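Local coordinates for Alr1585 protein (Nostoc sp., PDB 5C2I) that probably acts as a haem-dependent dye-decolorizing (DyP-type) peroxidase, oxidising substrates such as dyes with hydrogen peroxide, and assembles as a tetramer of two asymmetric dimers, at residues A[132-137]-A[421-426]; A[139-144]-A[256-261]; A[34-39]-A[74-79]. The protein carries 1 engineered substitution. All coordinates share one frame; numbering follows the deposited sequence.

Contact 1: A[132-137]-A[421-426]; sequences LGDPKI and IGQPSG. With HEM (protoporphyrin IX containing Fe), chain E.
Q423 reaches the end of helix 126-132 with its side-chain amide, and NE2 does the gripping. Its chi1 of -21°, well off a staggered value, sets the direction, and the extended chain beyond CG carries the amide to the 132-137 turn. Q423 NE2 gives one hydrogen bond to L132 O at 3.0 Å, arriving above the carbonyl plane rather than on a lone pair, and a second to D134 OD1 at 2.8 Å. The second is the straighter, with an N-H...O angle of 159°. It lies nearly in the amide plane of Q423 and meets OD1 on the anti side, somewhat out of the carboxylate plane, the carboxylate being turned 79° from the amide. G133 O sits 3.4 Å from Q423 NE2, but the angle is too poor for a bond. The receiving turn is a Schellman motif: G133 leaves the helix with positive phi and two bonds run back into the last turn. Both acceptors have further partners. L132 O also accepts a hydrogen bond from N406 ND2, and the guanidinium of R257, in a salt bridge with D134 OD1, probably helps keep D134 ionised. Two residues before Q423, I421 turns to the haem, where I421 CG2 lies 3.5 Å from HEM CHC and I421 CD1 packs 3.6 Å from HEM C2C. The peptide bond between Q423 and P424 is cis.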
# COMPACT_ATOMS: atom_id res chain seq x y z
N LEU A 132 -0.07 32.83 -30.98
CA LEU A 132 0.33 31.64 -30.25
C LEU A 132 0.64 30.43 -31.15
O LEU A 132 1.22 29.43 -30.67
CB LEU A 132 -0.75 31.26 -29.26
CG LEU A 132 -1.05 32.33 -28.19
CD1 LEU A 132 -2.22 31.90 -27.35
CD2 LEU A 132 0.19 32.53 -27.30
N GLY A 133 0.24 30.48 -32.41
CA GLY A 133 0.33 29.30 -33.31
C GLY A 133 -0.72 28.26 -33.02
O GLY A 133 -0.58 27.07 -33.40
N ASP A 134 -1.78 28.70 -32.34
CA ASP A 134 -2.82 27.81 -31.84
C ASP A 134 -3.70 27.30 -32.96
O ASP A 134 -3.81 27.93 -34.03
CB ASP A 134 -3.69 28.54 -30.80
CG ASP A 134 -3.20 28.37 -29.37
OD1 ASP A 134 -2.29 27.55 -29.08
OD2 ASP A 134 -3.77 29.06 -28.51
N PRO A 135 -4.36 26.15 -32.73
CA PRO A 135 -5.20 25.59 -33.75
C PRO A 135 -6.53 26.32 -33.85
O PRO A 135 -6.86 27.15 -33.01
CB PRO A 135 -5.42 24.16 -33.27
CG PRO A 135 -5.38 24.26 -31.80
CD PRO A 135 -4.34 25.32 -31.51
N LYS A 136 -7.31 26.01 -34.87
CA LYS A 136 -8.61 26.68 -35.04
C LYS A 136 -9.52 26.39 -33.86
O LYS A 136 -9.51 25.29 -33.32
CB LYS A 136 -9.29 26.24 -36.32
CG LYS A 136 -8.55 26.65 -37.57
CD LYS A 136 -9.35 26.30 -38.81
CE LYS A 136 -8.52 26.55 -40.06
NZ LYS A 136 -8.45 28.01 -40.34
N ILE A 137 -10.34 27.38 -33.50
CA ILE A 137 -11.22 27.26 -32.35
C ILE A 137 -12.21 26.11 -32.58
O ILE A 137 -12.63 25.48 -31.63
CB ILE A 137 -11.93 28.60 -32.03
CG1 ILE A 137 -11.02 29.52 -31.18
CG2 ILE A 137 -13.16 28.39 -31.14
CD1 ILE A 137 -9.58 29.66 -31.62
N ILE A 421 6.62 21.83 -26.75
CA ILE A 421 5.42 22.67 -26.84
C ILE A 421 5.43 23.68 -28.00
O ILE A 421 4.44 24.40 -28.21
CB ILE A 421 5.19 23.51 -25.54
CG1 ILE A 421 6.30 24.53 -25.33
CG2 ILE A 421 5.03 22.63 -24.34
CD1 ILE A 421 5.96 25.67 -24.38
N GLY A 422 6.50 23.73 -28.79
CA GLY A 422 6.57 24.68 -29.85
C GLY A 422 5.60 24.39 -30.99
O GLY A 422 5.53 23.25 -31.47
N GLN A 423 4.90 25.41 -31.45
CA GLN A 423 3.98 25.30 -32.62
C GLN A 423 4.33 26.35 -33.65
O GLN A 423 4.36 27.53 -33.31
CB GLN A 423 2.51 25.58 -32.23
CG GLN A 423 2.15 25.43 -30.83
CD GLN A 423 0.66 25.54 -30.57
OE1 GLN A 423 -0.04 24.56 -30.66
NE2 GLN A 423 0.21 26.70 -30.13
N PRO A 424 4.51 25.94 -34.94
CA PRO A 424 4.45 24.57 -35.44
C PRO A 424 5.70 23.79 -35.11
O PRO A 424 6.73 24.40 -34.74
CB PRO A 424 4.33 24.76 -36.95
CG PRO A 424 5.07 26.06 -37.23
CD PRO A 424 4.69 26.92 -36.04
N SER A 425 5.62 22.46 -35.22
CA SER A 425 6.77 21.62 -35.04
C SER A 425 7.79 21.89 -36.14
O SER A 425 7.45 22.43 -37.23
CB SER A 425 6.41 20.14 -35.06
OG SER A 425 5.85 19.76 -36.30
N GLY A 426 9.03 21.52 -35.87
CA GLY A 426 10.12 21.75 -36.83
C GLY A 426 11.39 20.98 -36.50
O GLY A 426 11.33 19.83 -36.02
CHA HEM E . 9.27 23.44 -16.99
CHB HEM E . 6.67 19.88 -18.96
CHC HEM E . 3.83 23.17 -21.09
CHD HEM E . 6.60 26.68 -19.31
C1A HEM E . 8.82 22.18 -17.36
C2A HEM E . 9.43 20.95 -16.97
C3A HEM E . 8.70 19.96 -17.52
C4A HEM E . 7.63 20.57 -18.22
CMA HEM E . 8.90 18.47 -17.39
CAA HEM E . 10.67 20.75 -16.09
CBA HEM E . 10.47 20.67 -14.57
CGA HEM E . 9.86 21.96 -14.10
O1A HEM E . 10.57 22.98 -13.84
O2A HEM E . 8.64 22.01 -13.96
C1B HEM E . 5.64 20.50 -19.67
C2B HEM E . 4.60 19.79 -20.37
C3B HEM E . 3.80 20.68 -20.92
C4B HEM E . 4.39 21.99 -20.61
CMB HEM E . 4.47 18.31 -20.40
CAB HEM E . 2.54 20.53 -21.69
CBB HEM E . 1.72 19.47 -21.59
C1C HEM E . 4.37 24.44 -20.84
C2C HEM E . 3.95 25.63 -21.40
C3C HEM E . 4.76 26.62 -20.91
C4C HEM E . 5.65 26.01 -20.02
CMC HEM E . 2.80 25.85 -22.34
CAC HEM E . 4.78 28.05 -21.22
CBC HEM E . 4.45 28.65 -22.34
C1D HEM E . 7.47 26.03 -18.44
C2D HEM E . 8.43 26.78 -17.62
C3D HEM E . 9.20 25.89 -17.02
C4D HEM E . 8.66 24.58 -17.44
CMD HEM E . 8.56 28.29 -17.50
CAD HEM E . 10.30 26.19 -16.04
CBD HEM E . 11.65 26.46 -16.71
CGD HEM E . 12.67 26.79 -15.67
O1D HEM E . 13.69 26.10 -15.66
O2D HEM E . 12.51 27.74 -14.82
NA HEM E . 7.77 21.94 -18.19
NB HEM E . 5.51 21.77 -19.91
NC HEM E . 5.47 24.66 -20.07
ND HEM E . 7.69 24.71 -18.36
FE HEM E . 6.65 23.29 -19.14
O HOH W 1 5.03 23.39 -17.46

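Contact 2: A[139-144]-A[256-261]. With HEM (protoporphyrin IX containing Fe), chain E.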
# COMPACT_ATOMS: atom_id res chain seq x y z
N THR A 139 -11.58 23.25 -33.54
CA THR A 139 -10.98 21.99 -33.09
C THR A 139 -11.02 21.81 -31.59
O THR A 139 -10.68 20.74 -31.10
CB THR A 139 -9.51 21.85 -33.53
OG1 THR A 139 -8.70 22.78 -32.79
CG2 THR A 139 -9.36 22.07 -35.03
N TRP A 140 -11.39 22.85 -30.85
CA TRP A 140 -11.44 22.77 -29.41
C TRP A 140 -12.53 21.82 -28.94
O TRP A 140 -13.50 21.60 -29.65
CB TRP A 140 -11.74 24.12 -28.80
CG TRP A 140 -10.64 25.15 -28.86
CD1 TRP A 140 -9.49 25.11 -29.58
CD2 TRP A 140 -10.64 26.41 -28.16
NE1 TRP A 140 -8.74 26.27 -29.32
CE2 TRP A 140 -9.47 27.09 -28.50
CE3 TRP A 140 -11.55 27.03 -27.30
CZ2 TRP A 140 -9.13 28.33 -27.94
CZ3 TRP A 140 -11.22 28.29 -26.76
CH2 TRP A 140 -10.02 28.91 -27.09
N GLU A 141 -12.33 21.25 -27.76
CA GLU A 141 -13.40 20.52 -27.10
C GLU A 141 -14.62 21.43 -26.94
O GLU A 141 -14.50 22.64 -26.70
CB GLU A 141 -12.94 19.94 -25.78
CG GLU A 141 -12.05 18.72 -26.04
CD GLU A 141 -11.50 18.07 -24.80
OE1 GLU A 141 -11.90 18.42 -23.68
OE2 GLU A 141 -10.63 17.17 -24.96
N LEU A 142 -15.81 20.82 -27.12
CA LEU A 142 -17.08 21.56 -27.14
C LEU A 142 -17.27 22.52 -25.97
O LEU A 142 -17.66 23.66 -26.16
CB LEU A 142 -18.27 20.59 -27.19
CG LEU A 142 -18.48 19.82 -28.50
CD1 LEU A 142 -19.46 18.67 -28.29
CD2 LEU A 142 -18.99 20.77 -29.59
N GLY A 143 -16.94 22.07 -24.76
CA GLY A 143 -17.08 22.90 -23.56
C GLY A 143 -16.40 24.28 -23.69
O GLY A 143 -16.95 25.31 -23.28
N PHE A 144 -15.23 24.30 -24.32
CA PHE A 144 -14.47 25.52 -24.44
C PHE A 144 -14.92 26.40 -25.58
O PHE A 144 -14.48 27.54 -25.67
CB PHE A 144 -12.97 25.19 -24.56
CG PHE A 144 -12.38 24.57 -23.31
CD1 PHE A 144 -12.16 25.33 -22.18
CD2 PHE A 144 -12.11 23.22 -23.26
CE1 PHE A 144 -11.63 24.76 -21.04
CE2 PHE A 144 -11.59 22.64 -22.12
CZ PHE A 144 -11.36 23.42 -21.00
N TYR A 256 -5.49 29.62 -18.68
CA TYR A 256 -5.95 28.23 -18.55
C TYR A 256 -5.96 27.62 -19.95
O TYR A 256 -6.59 28.18 -20.84
CB TYR A 256 -7.36 28.18 -17.94
CG TYR A 256 -7.83 26.81 -17.54
CD1 TYR A 256 -8.04 25.77 -18.50
CD2 TYR A 256 -8.08 26.51 -16.24
CE1 TYR A 256 -8.43 24.51 -18.11
CE2 TYR A 256 -8.52 25.25 -15.85
CZ TYR A 256 -8.67 24.25 -16.78
OH TYR A 256 -9.11 23.03 -16.38
N ARG A 257 -5.25 26.49 -20.12
CA ARG A 257 -5.17 25.78 -21.40
C ARG A 257 -5.21 24.30 -21.15
O ARG A 257 -4.43 23.79 -20.32
CB ARG A 257 -3.90 26.15 -22.15
CG ARG A 257 -3.89 27.62 -22.64
CD ARG A 257 -2.52 28.11 -23.05
NE ARG A 257 -1.95 27.49 -24.25
CZ ARG A 257 -2.29 27.78 -25.51
NH1 ARG A 257 -3.28 28.62 -25.81
NH2 ARG A 257 -1.64 27.19 -26.49
N LYS A 258 -6.13 23.61 -21.85
CA LYS A 258 -6.19 22.16 -21.75
C LYS A 258 -5.27 21.56 -22.82
O LYS A 258 -5.50 21.78 -24.02
CB LYS A 258 -7.61 21.66 -21.91
CG LYS A 258 -7.72 20.15 -21.83
CD LYS A 258 -9.18 19.67 -21.79
CE LYS A 258 -9.27 18.17 -21.54
NZ LYS A 258 -10.66 17.66 -21.39
N LEU A 259 -4.21 20.90 -22.39
CA LEU A 259 -3.15 20.44 -23.31
C LEU A 259 -3.11 18.91 -23.30
O LEU A 259 -2.60 18.30 -22.37
CB LEU A 259 -1.81 21.06 -22.88
CG LEU A 259 -1.72 22.58 -22.84
CD1 LEU A 259 -0.31 23.06 -22.46
CD2 LEU A 259 -2.15 23.19 -24.16
N GLU A 260 -3.61 18.33 -24.38
CA GLU A 260 -3.64 16.89 -24.54
C GLU A 260 -2.27 16.35 -24.92
O GLU A 260 -1.59 16.92 -25.78
CB GLU A 260 -4.62 16.51 -25.63
CG GLU A 260 -4.80 15.02 -25.82
CD GLU A 260 -5.84 14.71 -26.84
OE1 GLU A 260 -5.53 14.93 -28.03
OE2 GLU A 260 -6.96 14.31 -26.48
N GLN A 261 -1.88 15.25 -24.27
CA GLN A 261 -0.56 14.68 -24.46
C GLN A 261 -0.63 13.28 -25.03
O GLN A 261 -1.19 12.41 -24.41
CB GLN A 261 0.20 14.65 -23.12
CG GLN A 261 0.51 16.00 -22.54
CD GLN A 261 1.10 15.90 -21.15
OE1 GLN A 261 0.42 16.10 -20.14
NE2 GLN A 261 2.40 15.58 -21.09
CHA HEM E . 9.27 23.44 -16.99
CHB HEM E . 6.67 19.88 -18.96
CHC HEM E . 3.83 23.17 -21.09
CHD HEM E . 6.60 26.68 -19.31
C1A HEM E . 8.82 22.18 -17.36
C2A HEM E . 9.43 20.95 -16.97
C3A HEM E . 8.70 19.96 -17.52
C4A HEM E . 7.63 20.57 -18.22
CMA HEM E . 8.90 18.47 -17.39
CAA HEM E . 10.67 20.75 -16.09
CBA HEM E . 10.47 20.67 -14.57
CGA HEM E . 9.86 21.96 -14.10
O1A HEM E . 10.57 22.98 -13.84
O2A HEM E . 8.64 22.01 -13.96
C1B HEM E . 5.64 20.50 -19.67
C2B HEM E . 4.60 19.79 -20.37
C3B HEM E . 3.80 20.68 -20.92
C4B HEM E . 4.39 21.99 -20.61
CMB HEM E . 4.47 18.31 -20.40
CAB HEM E . 2.54 20.53 -21.69
CBB HEM E . 1.72 19.47 -21.59
C1C HEM E . 4.37 24.44 -20.84
C2C HEM E . 3.95 25.63 -21.40
C3C HEM E . 4.76 26.62 -20.91
C4C HEM E . 5.65 26.01 -20.02
CMC HEM E . 2.80 25.85 -22.34
CAC HEM E . 4.78 28.05 -21.22
CBC HEM E . 4.45 28.65 -22.34
C1D HEM E . 7.47 26.03 -18.44
C2D HEM E . 8.43 26.78 -17.62
C3D HEM E . 9.20 25.89 -17.02
C4D HEM E . 8.66 24.58 -17.44
CMD HEM E . 8.56 28.29 -17.50
CAD HEM E . 10.30 26.19 -16.04
CBD HEM E . 11.65 26.46 -16.71
CGD HEM E . 12.67 26.79 -15.67
O1D HEM E . 13.69 26.10 -15.66
O2D HEM E . 12.51 27.74 -14.82
NA HEM E . 7.77 21.94 -18.19
NB HEM E . 5.51 21.77 -19.91
NC HEM E . 5.47 24.66 -20.07
ND HEM E . 7.69 24.71 -18.36
FE HEM E . 6.65 23.29 -19.14
O HOH W 2 -7.87 15.51 -24.17
O HOH W 1 5.03 23.39 -17.46
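K258 holds CG anti to its backbone N (chi1 180°) and stays extended through chi4, which sends NZ straight off strand 250-261 toward the 139-144 turn. E141 answers with CG anti to its carbonyl carbon (chi1 -75°) and a straight chain, and the two side chains cross at about a right angle. The contact joins the N-terminal and C-terminal halves of the DyP fold, whose two dimeric alpha+beta barrel domains are both ferredoxin-like: 139-144 belongs to the N-terminal half and the strand to the C-terminal one, where it pairs with strands 383-390 and 448-458. The bond between the halves is a salt bridge, K258 NZ to E141 OE1 at 2.7 Å, on the syn lone pair of the carboxylate. Neither charge is served by this bond alone. K258 NZ also bridges to E183 and K258 makes a cation-pi contact with Y369, while E141 OE1 accepts a hydrogen bond from Q171 of the second subunit, so the pair also lies at the subunit interface. Closer to the strand backbone the contact is apolar: F144 CE2 packs on the K258 chain, 3.8 Å from K258 CD, and F144 CZ comes within 4.3 Å of Y256 CE1, each meeting being oblique to the rings. The turn itself is closed by F144 N bonding back to E141 O at 3.0 Å. Further along the strand, L259 and Q261 reach the haem instead, L259 CD1 lying 3.9 Å from HEM CAB and Q261 NE2 3.5 Å from HEM CMB. E260 falls on the E141 side, and water 2 joins the two carboxylates, donating to E260 OE2 at 2.8 Å and only weakly to E141 OE2.

Contact 3: A[34-39]-A[74-79]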
# COMPACT_ATOMS: atom_id res chain seq x y z
N ILE A 34 -2.12 31.75 -5.72
CA ILE A 34 -1.41 32.64 -6.61
C ILE A 34 0.07 32.74 -6.15
O ILE A 34 0.94 32.24 -6.83
CB ILE A 34 -2.10 34.01 -6.68
CG1 ILE A 34 -3.51 33.84 -7.30
CG2 ILE A 34 -1.30 34.98 -7.55
CD1 ILE A 34 -4.44 35.06 -7.12
N LEU A 35 0.31 33.32 -4.97
CA LEU A 35 1.65 33.40 -4.42
C LEU A 35 2.24 32.05 -4.02
O LEU A 35 3.47 31.88 -4.05
CB LEU A 35 1.71 34.36 -3.23
CG LEU A 35 1.28 35.79 -3.54
CD1 LEU A 35 1.40 36.64 -2.29
CD2 LEU A 35 2.08 36.40 -4.69
N LYS A 36 1.36 31.13 -3.63
CA LYS A 36 1.76 29.77 -3.30
C LYS A 36 0.63 28.86 -3.70
O LYS A 36 -0.54 29.13 -3.43
CB LYS A 36 2.04 29.64 -1.78
CG LYS A 36 2.44 28.23 -1.31
CD LYS A 36 3.17 28.30 0.04
CE LYS A 36 3.31 26.92 0.69
NZ LYS A 36 4.01 26.00 -0.27
N GLY A 37 0.97 27.75 -4.33
CA GLY A 37 -0.03 26.77 -4.79
C GLY A 37 -0.86 26.18 -3.66
O GLY A 37 -0.37 26.01 -2.55
N HIS A 38 -2.13 25.89 -3.94
CA HIS A 38 -3.02 25.34 -2.88
C HIS A 38 -2.54 23.99 -2.34
O HIS A 38 -2.87 23.64 -1.22
CB HIS A 38 -4.50 25.30 -3.32
CG HIS A 38 -4.79 24.41 -4.50
ND1 HIS A 38 -4.64 23.04 -4.45
CD2 HIS A 38 -5.30 24.69 -5.72
CE1 HIS A 38 -5.01 22.52 -5.61
NE2 HIS A 38 -5.42 23.50 -6.40
N GLY A 39 -1.77 23.26 -3.13
CA GLY A 39 -1.18 21.98 -2.72
C GLY A 39 -2.13 20.81 -2.45
O GLY A 39 -1.75 19.85 -1.79
N LYS A 74 -4.02 34.63 3.15
CA LYS A 74 -3.90 34.51 4.59
C LYS A 74 -4.56 33.24 5.11
O LYS A 74 -3.95 32.52 5.90
CB LYS A 74 -4.47 35.76 5.29
CG LYS A 74 -4.53 35.76 6.83
CD LYS A 74 -5.54 36.77 7.40
CE LYS A 74 -5.35 36.95 8.95
NZ LYS A 74 -5.84 35.73 9.67
N LYS A 75 -5.77 32.97 4.69
CA LYS A 75 -6.49 31.76 5.11
C LYS A 75 -5.73 30.51 4.66
O LYS A 75 -5.59 29.57 5.44
CB LYS A 75 -7.92 31.74 4.59
CG LYS A 75 -8.73 30.53 5.01
CD LYS A 75 -9.06 30.58 6.50
CE LYS A 75 -9.75 29.28 6.95
NZ LYS A 75 -10.05 29.24 8.39
N GLN A 76 -5.24 30.51 3.43
CA GLN A 76 -4.46 29.39 2.91
C GLN A 76 -3.24 29.09 3.81
O GLN A 76 -3.03 27.94 4.22
CB GLN A 76 -3.99 29.68 1.51
CG GLN A 76 -3.20 28.57 0.88
CD GLN A 76 -2.61 28.94 -0.45
OE1 GLN A 76 -3.07 29.89 -1.09
NE2 GLN A 76 -1.63 28.15 -0.92
N ALA A 77 -2.50 30.15 4.17
CA ALA A 77 -1.35 30.01 5.06
C ALA A 77 -1.76 29.51 6.45
O ALA A 77 -1.08 28.64 7.04
CB ALA A 77 -0.58 31.33 5.17
N ASP A 78 -2.85 30.05 6.99
CA ASP A 78 -3.33 29.66 8.33
C ASP A 78 -3.77 28.19 8.36
O ASP A 78 -3.49 27.49 9.32
CB ASP A 78 -4.49 30.55 8.80
CG ASP A 78 -4.04 32.00 9.10
OD1 ASP A 78 -2.82 32.28 9.06
OD2 ASP A 78 -4.90 32.86 9.37
N GLU A 79 -4.40 27.72 7.28
CA GLU A 79 -4.84 26.33 7.17
C GLU A 79 -3.62 25.40 7.10
O GLU A 79 -3.64 24.32 7.70
CB GLU A 79 -5.71 26.12 5.90
CG GLU A 79 -7.14 26.66 6.01
CD GLU A 79 -7.86 26.70 4.66
OE1 GLU A 79 -7.22 26.62 3.61
OE2 GLU A 79 -9.07 26.83 4.65
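Q76 leaves helix 73-86 toward the 34-39 loop, and its chain can be followed outward atom by atom. CB leads to CG, which lies anti to the backbone N (chi1 -179°), and chi2 of -174° keeps the chain extended, so these two methylenes span the gap between helix and loop. Q76 CD then comes to 3.6 Å from K36 O. At the tip the amide divides its work: OE1 accepts a hydrogen bond from N33 N, just before residues 34-39, and Q76 NE2 donates to K36 O at 2.9 Å. That bond is fairly straight, 165° at the hydrogen, and lies in the amide plane, although NE2 stands well above the plane of the K36 carbonyl. With both ends of the amide engaged, its rotation is fixed. The contact belongs to the N-terminal alpha+beta barrel domain, where it ties a helix to the loop leading into strand 42-50. G37 O is also close to Q76 NE2, at 3.0 Å, but the angle is poor and no bond is counted. H38 CA approaches Q76 NE2 to 3.7 Å. K36 lays CB and CG alongside Q76 NE2, each at 4.1 Å, before its chain turns away to a salt bridge with D214.

Contact 3 closes first along the chain, wholly within the N-terminal barrel domain; contact 1 then opens, and contact 2 is nested inside the long loop it closes. Contacts 1 and 2 are neighbours, their centres 13 Å apart on the same side of the chain's centre, and D134 of one meets R257 of the other. Both also touch the haem, through I421 in one and L259 and Q261 of strand 250-261 in the other, so they connect N-terminal segments to the walls of the haem pocket. Contact 3 lies apart, across the chain's centre from contact 1, its centre 34 Å from that of contact 1 and 28 Å from that of contact 2; it touches neither, and its helix 73-86 is not shared.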